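Local atomic coordinates of exotoxin 6 (Staphylococcus aureus subsp. aureus Mu50, PDB entry 4ZYS), a protein that is a superantigen-like exotoxin of Staphylococcus aureus that probably binds host glycans or immune proteins rather than acting as an enzyme. Residues 13-18 with 76-81; 30-35 with 48-53; 36-41 with 56-61. One frame throughout, in Å; residues are numbered along the deposited sequence.

Contact 1 (13-18 with 76-81); sequences LKHYYN and EGDSRQ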
# COMPACT_ATOMS: atom_id res chain seq x y z
N LEU A 13 1.92 -4.51 -14.67
CA LEU A 13 2.42 -4.42 -13.29
C LEU A 13 3.48 -3.29 -13.14
O LEU A 13 3.39 -2.48 -12.23
CB LEU A 13 2.99 -5.78 -12.83
CG LEU A 13 1.99 -6.96 -12.85
CD1 LEU A 13 2.71 -8.29 -12.88
CD2 LEU A 13 1.02 -6.92 -11.70
N LYS A 14 4.39 -3.16 -14.10
CA LYS A 14 5.37 -2.09 -14.09
C LYS A 14 4.68 -0.72 -14.15
O LYS A 14 4.98 0.14 -13.33
CB LYS A 14 6.37 -2.23 -15.25
CG LYS A 14 7.70 -1.52 -14.97
CD LYS A 14 8.58 -1.48 -16.21
CE LYS A 14 9.90 -0.78 -16.00
NZ LYS A 14 9.78 0.71 -15.98
N HIS A 15 3.74 -0.54 -15.11
CA HIS A 15 3.02 0.71 -15.30
C HIS A 15 2.26 1.11 -14.01
O HIS A 15 2.42 2.23 -13.51
CB HIS A 15 2.07 0.61 -16.51
CG HIS A 15 1.25 1.85 -16.71
ND1 HIS A 15 1.79 2.99 -17.30
CD2 HIS A 15 -0.01 2.12 -16.29
CE1 HIS A 15 0.83 3.90 -17.28
NE2 HIS A 15 -0.28 3.42 -16.68
N TYR A 16 1.49 0.16 -13.46
CA TYR A 16 0.70 0.39 -12.25
C TYR A 16 1.60 0.77 -11.07
O TYR A 16 1.35 1.79 -10.42
CB TYR A 16 -0.14 -0.87 -11.91
CG TYR A 16 -1.01 -0.70 -10.70
CD1 TYR A 16 -2.23 -0.03 -10.77
CD2 TYR A 16 -0.61 -1.18 -9.45
CE1 TYR A 16 -3.02 0.15 -9.65
CE2 TYR A 16 -1.40 -1.01 -8.32
CZ TYR A 16 -2.60 -0.34 -8.43
OH TYR A 16 -3.39 -0.16 -7.32
N TYR A 17 2.68 -0.02 -10.82
CA TYR A 17 3.56 0.21 -9.69
C TYR A 17 4.57 1.36 -9.91
O TYR A 17 5.23 1.74 -8.95
CB TYR A 17 4.23 -1.09 -9.25
CG TYR A 17 3.22 -1.92 -8.48
CD1 TYR A 17 2.77 -1.51 -7.22
CD2 TYR A 17 2.57 -3.00 -9.07
CE1 TYR A 17 1.79 -2.22 -6.54
CE2 TYR A 17 1.59 -3.72 -8.40
CZ TYR A 17 1.21 -3.34 -7.12
OH TYR A 17 0.23 -4.03 -6.44
N ASN A 18 4.58 2.00 -11.10
CA ASN A 18 5.40 3.20 -11.35
C ASN A 18 4.54 4.49 -11.28
O ASN A 18 5.07 5.58 -11.45
CB ASN A 18 6.13 3.12 -12.71
CG ASN A 18 7.40 2.29 -12.67
OD1 ASN A 18 8.02 2.09 -11.62
ND2 ASN A 18 7.82 1.78 -13.81
N GLU A 76 -6.36 5.18 -9.84
CA GLU A 76 -6.71 3.97 -10.58
C GLU A 76 -7.06 4.36 -12.02
O GLU A 76 -7.64 5.43 -12.25
CB GLU A 76 -7.88 3.21 -9.94
CG GLU A 76 -7.54 2.54 -8.61
CD GLU A 76 -6.59 1.36 -8.66
OE1 GLU A 76 -6.75 0.49 -9.54
OE2 GLU A 76 -5.74 1.27 -7.75
N GLY A 77 -6.65 3.52 -12.97
CA GLY A 77 -6.93 3.72 -14.39
C GLY A 77 -6.13 4.78 -15.12
O GLY A 77 -5.27 5.46 -14.55
N ASP A 78 -6.42 4.92 -16.41
CA ASP A 78 -5.75 5.88 -17.27
C ASP A 78 -6.83 6.74 -17.89
O ASP A 78 -7.50 6.30 -18.83
CB ASP A 78 -4.87 5.15 -18.31
CG ASP A 78 -3.83 4.22 -17.67
OD1 ASP A 78 -3.08 4.69 -16.76
OD2 ASP A 78 -3.78 3.03 -18.06
N SER A 79 -7.07 7.91 -17.29
CA SER A 79 -8.15 8.82 -17.67
C SER A 79 -7.80 10.29 -17.60
O SER A 79 -6.84 10.67 -16.94
CB SER A 79 -9.37 8.58 -16.78
OG SER A 79 -9.21 9.01 -15.44
N ARG A 80 -8.60 11.12 -18.29
CA ARG A 80 -8.43 12.56 -18.35
C ARG A 80 -9.18 13.25 -17.24
O ARG A 80 -9.04 14.45 -17.07
CB ARG A 80 -8.91 13.12 -19.71
CG ARG A 80 -8.06 12.72 -20.92
CD ARG A 80 -6.59 13.03 -20.75
NE ARG A 80 -6.18 14.34 -21.27
CZ ARG A 80 -5.16 15.04 -20.78
NH1 ARG A 80 -4.49 14.60 -19.72
NH2 ARG A 80 -4.82 16.19 -21.34
N GLN A 81 -9.97 12.49 -16.48
CA GLN A 81 -10.76 13.03 -15.38
C GLN A 81 -9.84 13.58 -14.30
O GLN A 81 -8.99 12.84 -13.80
CB GLN A 81 -11.68 11.96 -14.86
CG GLN A 81 -12.44 12.36 -13.64
CD GLN A 81 -13.74 11.63 -13.49
OE1 GLN A 81 -14.56 12.00 -12.66
NE2 GLN A 81 -13.98 10.58 -14.29
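The N-terminal helix 10-17 of the superantigen-like fold packs against a loop of the OB-fold half of the protein: H15 and Y16, consecutive residues of its last turn, each reach a carboxylate of the loop between strands 69-74 and 84-92, D78 and E76 respectively. The case illustrates how a helix can be tied to a loop almost without backbone contact, since the closest CA atoms, those of Y16 and E76, remain 8.4 Å apart and the two side-chain pairs bridge the gap. Both helix residues hold CG anti to the backbone N, yet they arrive differently: H15 sets off toward the loop, whereas Y16 reaches it only with the end of its ring. The Y16 hydroxyl OH donates to E76 OE2 at 2.8 Å, using the syn lone pair of that oxygen. E76 folds back at chi2 to bring its carboxylate to the edge of the phenol ring, the two planes turned 51° apart; its other oxygen, OE1, stands 3.7 Å from Y16 CE1. K174 makes a cation-pi contact with the Y16 ring and a long, weak ion pair with E76 OE1, so positive charge lies close to this bond and would probably favour an ionised carboxylate. M180 also packs on Y16, which is buried, whereas H15 and D78 lie at the exposed end of the contact. There the histidine and the aspartate approach from opposite directions, with ring and carboxylate planes 72° apart. The bond from H15 NE2 to D78 OD1 is 3.1 Å long and nearly straight; it leaves almost in the imidazole plane but reaches the oxygen on its syn side, 30° out of the carboxylate plane.

Contact 2 (30-35 with 48-53); sequences YKYTEK and YSQISL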
# COMPACT_ATOMS: atom_id res chain seq x y z
N TYR A 30 -14.26 13.06 4.27
CA TYR A 30 -15.69 12.93 4.53
C TYR A 30 -16.15 11.60 4.01
O TYR A 30 -16.12 11.36 2.82
CB TYR A 30 -16.50 14.09 3.91
CG TYR A 30 -16.37 15.37 4.71
CD1 TYR A 30 -15.25 16.19 4.59
CD2 TYR A 30 -17.36 15.75 5.62
CE1 TYR A 30 -15.13 17.37 5.31
CE2 TYR A 30 -17.24 16.92 6.37
CZ TYR A 30 -16.13 17.74 6.20
OH TYR A 30 -15.99 18.91 6.92
N LYS A 31 -16.51 10.72 4.92
CA LYS A 31 -16.95 9.35 4.63
C LYS A 31 -18.45 9.33 4.32
O LYS A 31 -19.23 10.04 4.97
CB LYS A 31 -16.64 8.46 5.84
CG LYS A 31 -16.64 6.97 5.53
CD LYS A 31 -17.85 6.29 6.09
CE LYS A 31 -17.95 4.86 5.67
NZ LYS A 31 -19.24 4.27 6.13
N TYR A 32 -18.85 8.53 3.31
CA TYR A 32 -20.27 8.41 2.92
C TYR A 32 -20.52 7.07 2.22
O TYR A 32 -19.58 6.36 1.88
CB TYR A 32 -20.74 9.59 2.01
CG TYR A 32 -19.93 9.74 0.74
CD1 TYR A 32 -18.73 10.44 0.73
CD2 TYR A 32 -20.32 9.12 -0.45
CE1 TYR A 32 -17.94 10.52 -0.41
CE2 TYR A 32 -19.53 9.18 -1.60
CZ TYR A 32 -18.36 9.92 -1.58
OH TYR A 32 -17.55 10.04 -2.69
N THR A 33 -21.80 6.75 2.01
CA THR A 33 -22.24 5.57 1.29
C THR A 33 -23.02 6.06 0.08
O THR A 33 -23.91 6.89 0.20
CB THR A 33 -23.04 4.62 2.17
OG1 THR A 33 -22.33 4.39 3.38
CG2 THR A 33 -23.31 3.29 1.48
N GLU A 34 -22.64 5.55 -1.09
CA GLU A 34 -23.21 5.87 -2.39
C GLU A 34 -23.55 4.56 -3.11
O GLU A 34 -22.64 3.78 -3.39
CB GLU A 34 -22.21 6.71 -3.19
CG GLU A 34 -22.67 7.09 -4.59
CD GLU A 34 -23.59 8.29 -4.58
OE1 GLU A 34 -23.08 9.43 -4.51
OE2 GLU A 34 -24.82 8.08 -4.64
N LYS A 35 -24.85 4.34 -3.38
CA LYS A 35 -25.41 3.15 -4.05
C LYS A 35 -24.86 1.86 -3.38
O LYS A 35 -24.31 0.98 -4.05
CB LYS A 35 -25.14 3.18 -5.57
CG LYS A 35 -25.89 4.30 -6.31
CD LYS A 35 -25.20 4.68 -7.62
CE LYS A 35 -26.08 5.58 -8.46
NZ LYS A 35 -25.54 5.74 -9.84
N TYR A 48 -8.80 16.87 -5.77
CA TYR A 48 -9.85 16.03 -5.24
C TYR A 48 -9.63 14.55 -5.47
O TYR A 48 -9.33 14.13 -6.59
CB TYR A 48 -11.17 16.42 -5.88
CG TYR A 48 -12.32 16.31 -4.92
CD1 TYR A 48 -12.68 17.38 -4.11
CD2 TYR A 48 -13.05 15.14 -4.81
CE1 TYR A 48 -13.74 17.29 -3.21
CE2 TYR A 48 -14.13 15.04 -3.93
CZ TYR A 48 -14.48 16.12 -3.14
OH TYR A 48 -15.53 16.07 -2.26
N SER A 49 -9.82 13.76 -4.40
CA SER A 49 -9.73 12.31 -4.47
C SER A 49 -10.94 11.67 -3.83
O SER A 49 -11.34 12.06 -2.73
CB SER A 49 -8.46 11.77 -3.81
OG SER A 49 -7.33 12.22 -4.52
N GLN A 50 -11.49 10.66 -4.50
CA GLN A 50 -12.58 9.83 -4.01
C GLN A 50 -11.94 8.50 -3.76
O GLN A 50 -11.37 7.93 -4.69
CB GLN A 50 -13.77 9.75 -5.00
CG GLN A 50 -14.94 8.97 -4.43
CD GLN A 50 -15.85 8.40 -5.50
OE1 GLN A 50 -15.44 7.57 -6.32
NE2 GLN A 50 -17.14 8.73 -5.44
N ILE A 51 -11.97 8.02 -2.53
CA ILE A 51 -11.32 6.78 -2.17
C ILE A 51 -12.34 5.72 -1.77
O ILE A 51 -13.10 5.93 -0.83
CB ILE A 51 -10.28 6.99 -1.02
CG1 ILE A 51 -9.34 8.20 -1.26
CG2 ILE A 51 -9.50 5.69 -0.75
CD1 ILE A 51 -8.54 8.69 0.00
N SER A 52 -12.30 4.56 -2.43
CA SER A 52 -13.14 3.41 -2.06
C SER A 52 -12.65 2.77 -0.78
O SER A 52 -11.46 2.46 -0.65
CB SER A 52 -13.15 2.37 -3.17
OG SER A 52 -13.92 2.83 -4.26
N LEU A 53 -13.57 2.58 0.16
CA LEU A 53 -13.38 1.87 1.42
C LEU A 53 -14.09 0.54 1.24
O LEU A 53 -15.28 0.38 1.55
CB LEU A 53 -13.92 2.66 2.63
CG LEU A 53 -13.40 4.07 2.86
CD1 LEU A 53 -14.21 4.75 3.93
CD2 LEU A 53 -11.92 4.05 3.26
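The backbones of 30-35 and 48-53 do not pair, their closest CA atoms, K31 and L53, being 8.9 Å apart, because strand 37-44 runs between them and side chains must reach across it. Y32 and Q50 do so on one side of the sheet. Q50 stretches out in extended form and crosses the tyrosine at about a right angle, its amide turned 45° from the ring plane. Its NE2 donates to Y32 OH over 3.1 Å, leaving close to the amide plane, while Q50 CG sits 3.3 Å from the same OH. The phenol comes from the crowded position between backbone N and carbonyl carbon (chi1 58°), and its hydroxyl is also hydrogen-bonded to D41 of the strand in the middle. Strands 27-34, 37-44 and 47-52 form an antiparallel meander in the OB-fold domain, and a pair of next-but-one strands bridged over the central one is what this contact exemplifies. The second touch is apolar and buried: the K31 chain, bent at chi2, passes obliquely by L53, with CG 3.7 Å and CE 4.1 Å from L53 CD1. Beyond that methyl group, K31 NZ forms a salt bridge with D38.

Contact 3 (36-41 with 56-61); sequences GKDYID and SDKDKF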
# COMPACT_ATOMS: atom_id res chain seq x y z
N GLY A 36 -24.97 1.83 -2.05
CA GLY A 36 -24.54 0.71 -1.21
C GLY A 36 -23.04 0.52 -1.05
O GLY A 36 -22.62 -0.49 -0.47
N LYS A 37 -22.23 1.48 -1.52
CA LYS A 37 -20.76 1.38 -1.45
C LYS A 37 -20.14 2.53 -0.64
O LYS A 37 -20.54 3.68 -0.81
CB LYS A 37 -20.15 1.33 -2.87
CG LYS A 37 -20.36 0.00 -3.58
CD LYS A 37 -20.23 0.16 -5.10
CE LYS A 37 -20.58 -1.09 -5.87
NZ LYS A 37 -22.05 -1.39 -5.87
N ASP A 38 -19.15 2.21 0.22
CA ASP A 38 -18.46 3.21 1.07
C ASP A 38 -17.25 3.87 0.40
O ASP A 38 -16.45 3.20 -0.25
CB ASP A 38 -18.05 2.60 2.40
CG ASP A 38 -19.20 2.33 3.35
OD1 ASP A 38 -20.37 2.44 2.92
OD2 ASP A 38 -18.93 1.98 4.52
N TYR A 39 -17.15 5.21 0.58
CA TYR A 39 -16.13 6.13 0.04
C TYR A 39 -15.75 7.19 1.05
O TYR A 39 -16.53 7.49 1.93
CB TYR A 39 -16.64 6.87 -1.23
CG TYR A 39 -17.14 5.96 -2.33
CD1 TYR A 39 -16.26 5.38 -3.22
CD2 TYR A 39 -18.50 5.71 -2.49
CE1 TYR A 39 -16.71 4.52 -4.23
CE2 TYR A 39 -18.96 4.88 -3.51
CZ TYR A 39 -18.06 4.29 -4.38
OH TYR A 39 -18.51 3.45 -5.38
N ILE A 40 -14.58 7.79 0.87
CA ILE A 40 -14.10 8.92 1.66
C ILE A 40 -13.50 9.92 0.65
O ILE A 40 -12.70 9.52 -0.19
CB ILE A 40 -13.13 8.53 2.83
CG1 ILE A 40 -12.76 9.73 3.70
CG2 ILE A 40 -11.87 7.78 2.38
CD1 ILE A 40 -12.62 9.38 5.25
N ASP A 41 -13.97 11.18 0.71
CA ASP A 41 -13.50 12.28 -0.15
C ASP A 41 -12.45 13.08 0.59
O ASP A 41 -12.65 13.38 1.76
CB ASP A 41 -14.66 13.21 -0.57
CG ASP A 41 -15.59 12.69 -1.63
OD1 ASP A 41 -15.27 11.65 -2.25
OD2 ASP A 41 -16.68 13.28 -1.80
N SER A 56 -12.27 -4.15 5.03
CA SER A 56 -12.29 -3.90 6.47
C SER A 56 -12.50 -2.41 6.79
O SER A 56 -13.30 -2.09 7.68
CB SER A 56 -11.00 -4.40 7.11
OG SER A 56 -9.95 -3.45 6.98
N ASP A 57 -11.77 -1.53 6.06
CA ASP A 57 -11.75 -0.06 6.18
C ASP A 57 -13.15 0.56 6.08
O ASP A 57 -13.36 1.70 6.50
CB ASP A 57 -10.80 0.57 5.15
CG ASP A 57 -11.02 0.25 3.67
OD1 ASP A 57 -11.71 -0.75 3.36
OD2 ASP A 57 -10.46 0.97 2.81
N LYS A 58 -14.11 -0.24 5.58
CA LYS A 58 -15.53 0.07 5.42
C LYS A 58 -16.19 0.49 6.76
O LYS A 58 -17.00 1.43 6.78
CB LYS A 58 -16.23 -1.18 4.86
CG LYS A 58 -17.50 -0.91 4.09
CD LYS A 58 -18.12 -2.19 3.60
CE LYS A 58 -19.54 -1.95 3.18
NZ LYS A 58 -20.19 -3.18 2.66
N ASP A 59 -15.82 -0.18 7.86
CA ASP A 59 -16.43 0.08 9.17
C ASP A 59 -15.45 0.78 10.16
O ASP A 59 -15.84 1.07 11.29
CB ASP A 59 -16.96 -1.24 9.75
CG ASP A 59 -17.87 -2.00 8.78
OD1 ASP A 59 -18.89 -1.41 8.34
OD2 ASP A 59 -17.55 -3.17 8.44
N LYS A 60 -14.23 1.10 9.70
CA LYS A 60 -13.17 1.75 10.49
C LYS A 60 -13.43 3.25 10.71
O LYS A 60 -13.02 3.81 11.73
CB LYS A 60 -11.83 1.57 9.78
CG LYS A 60 -10.60 1.77 10.65
CD LYS A 60 -9.38 1.23 9.93
CE LYS A 60 -8.12 1.92 10.37
NZ LYS A 60 -6.95 1.29 9.74
N PHE A 61 -14.06 3.90 9.72
CA PHE A 61 -14.28 5.34 9.75
C PHE A 61 -15.74 5.65 9.97
O PHE A 61 -16.62 4.95 9.45
CB PHE A 61 -13.73 6.01 8.46
CG PHE A 61 -12.30 5.60 8.22
CD1 PHE A 61 -11.25 6.19 8.92
CD2 PHE A 61 -12.00 4.53 7.37
CE1 PHE A 61 -9.94 5.74 8.78
CE2 PHE A 61 -10.69 4.07 7.25
CZ PHE A 61 -9.66 4.69 7.94
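D38 and K58 cross at about a right angle, the aspartate reaching out from strand 37-44 and the lysine chain running past the end of its carboxylate. Among the side-chain atoms, the touching is done by the aliphatic part of K58: CG lies 3.3 Å from D38 OD2 and 3.9 Å from D38 CB. With CG anti to the backbone N (chi1 -155°) and extended from there on, the lysine carries its ammonium beyond the acid, so that NZ ends 5.6 Å from D38 OD2 and the opposite charges do not pair. This is a worked case of a lysine that packs by its methylenes. The same carboxylate oxygen stands 3.0 Å from K58 O; both are acceptors, so the approach is no bond, and is probably offset by the partners the buried carboxylate has: it is already paired with K31, and T33 OG1 is hydrogen-bonded to OD1. Further along, I40 of the strand and F61 of the loop set off toward each other's segment, without close contact between the two. In the OB-fold domain, the contact sets the connection between strands 47-52 and 64-67 against strand 37-44, with I40 and F61 both packing on L53, on V90 of strand 84-92 and on N66 of strand 64-67.

In the fold
Contacts 2 and 3 belong to one neighbourhood, their centres 7 Å apart, and share strand 37-44: contact 2 spans it, and contact 3 sets the 56-61 loop against it. The two meet at D38. Contact 1 lies apart, its centre 20 Å from that of contact 2 and 23 Å from that of contact 3, joining the N-terminal helix to a loop. It runs from buried Y16 to exposed H15 and D78 through hydrogen bonds accepted by carboxylates. Contact 2 has a buried, apolar K31-L53 touch beside a partly exposed amide-phenol bond, and contact 3 sets buried D38 against the methylenes of partly exposed K58.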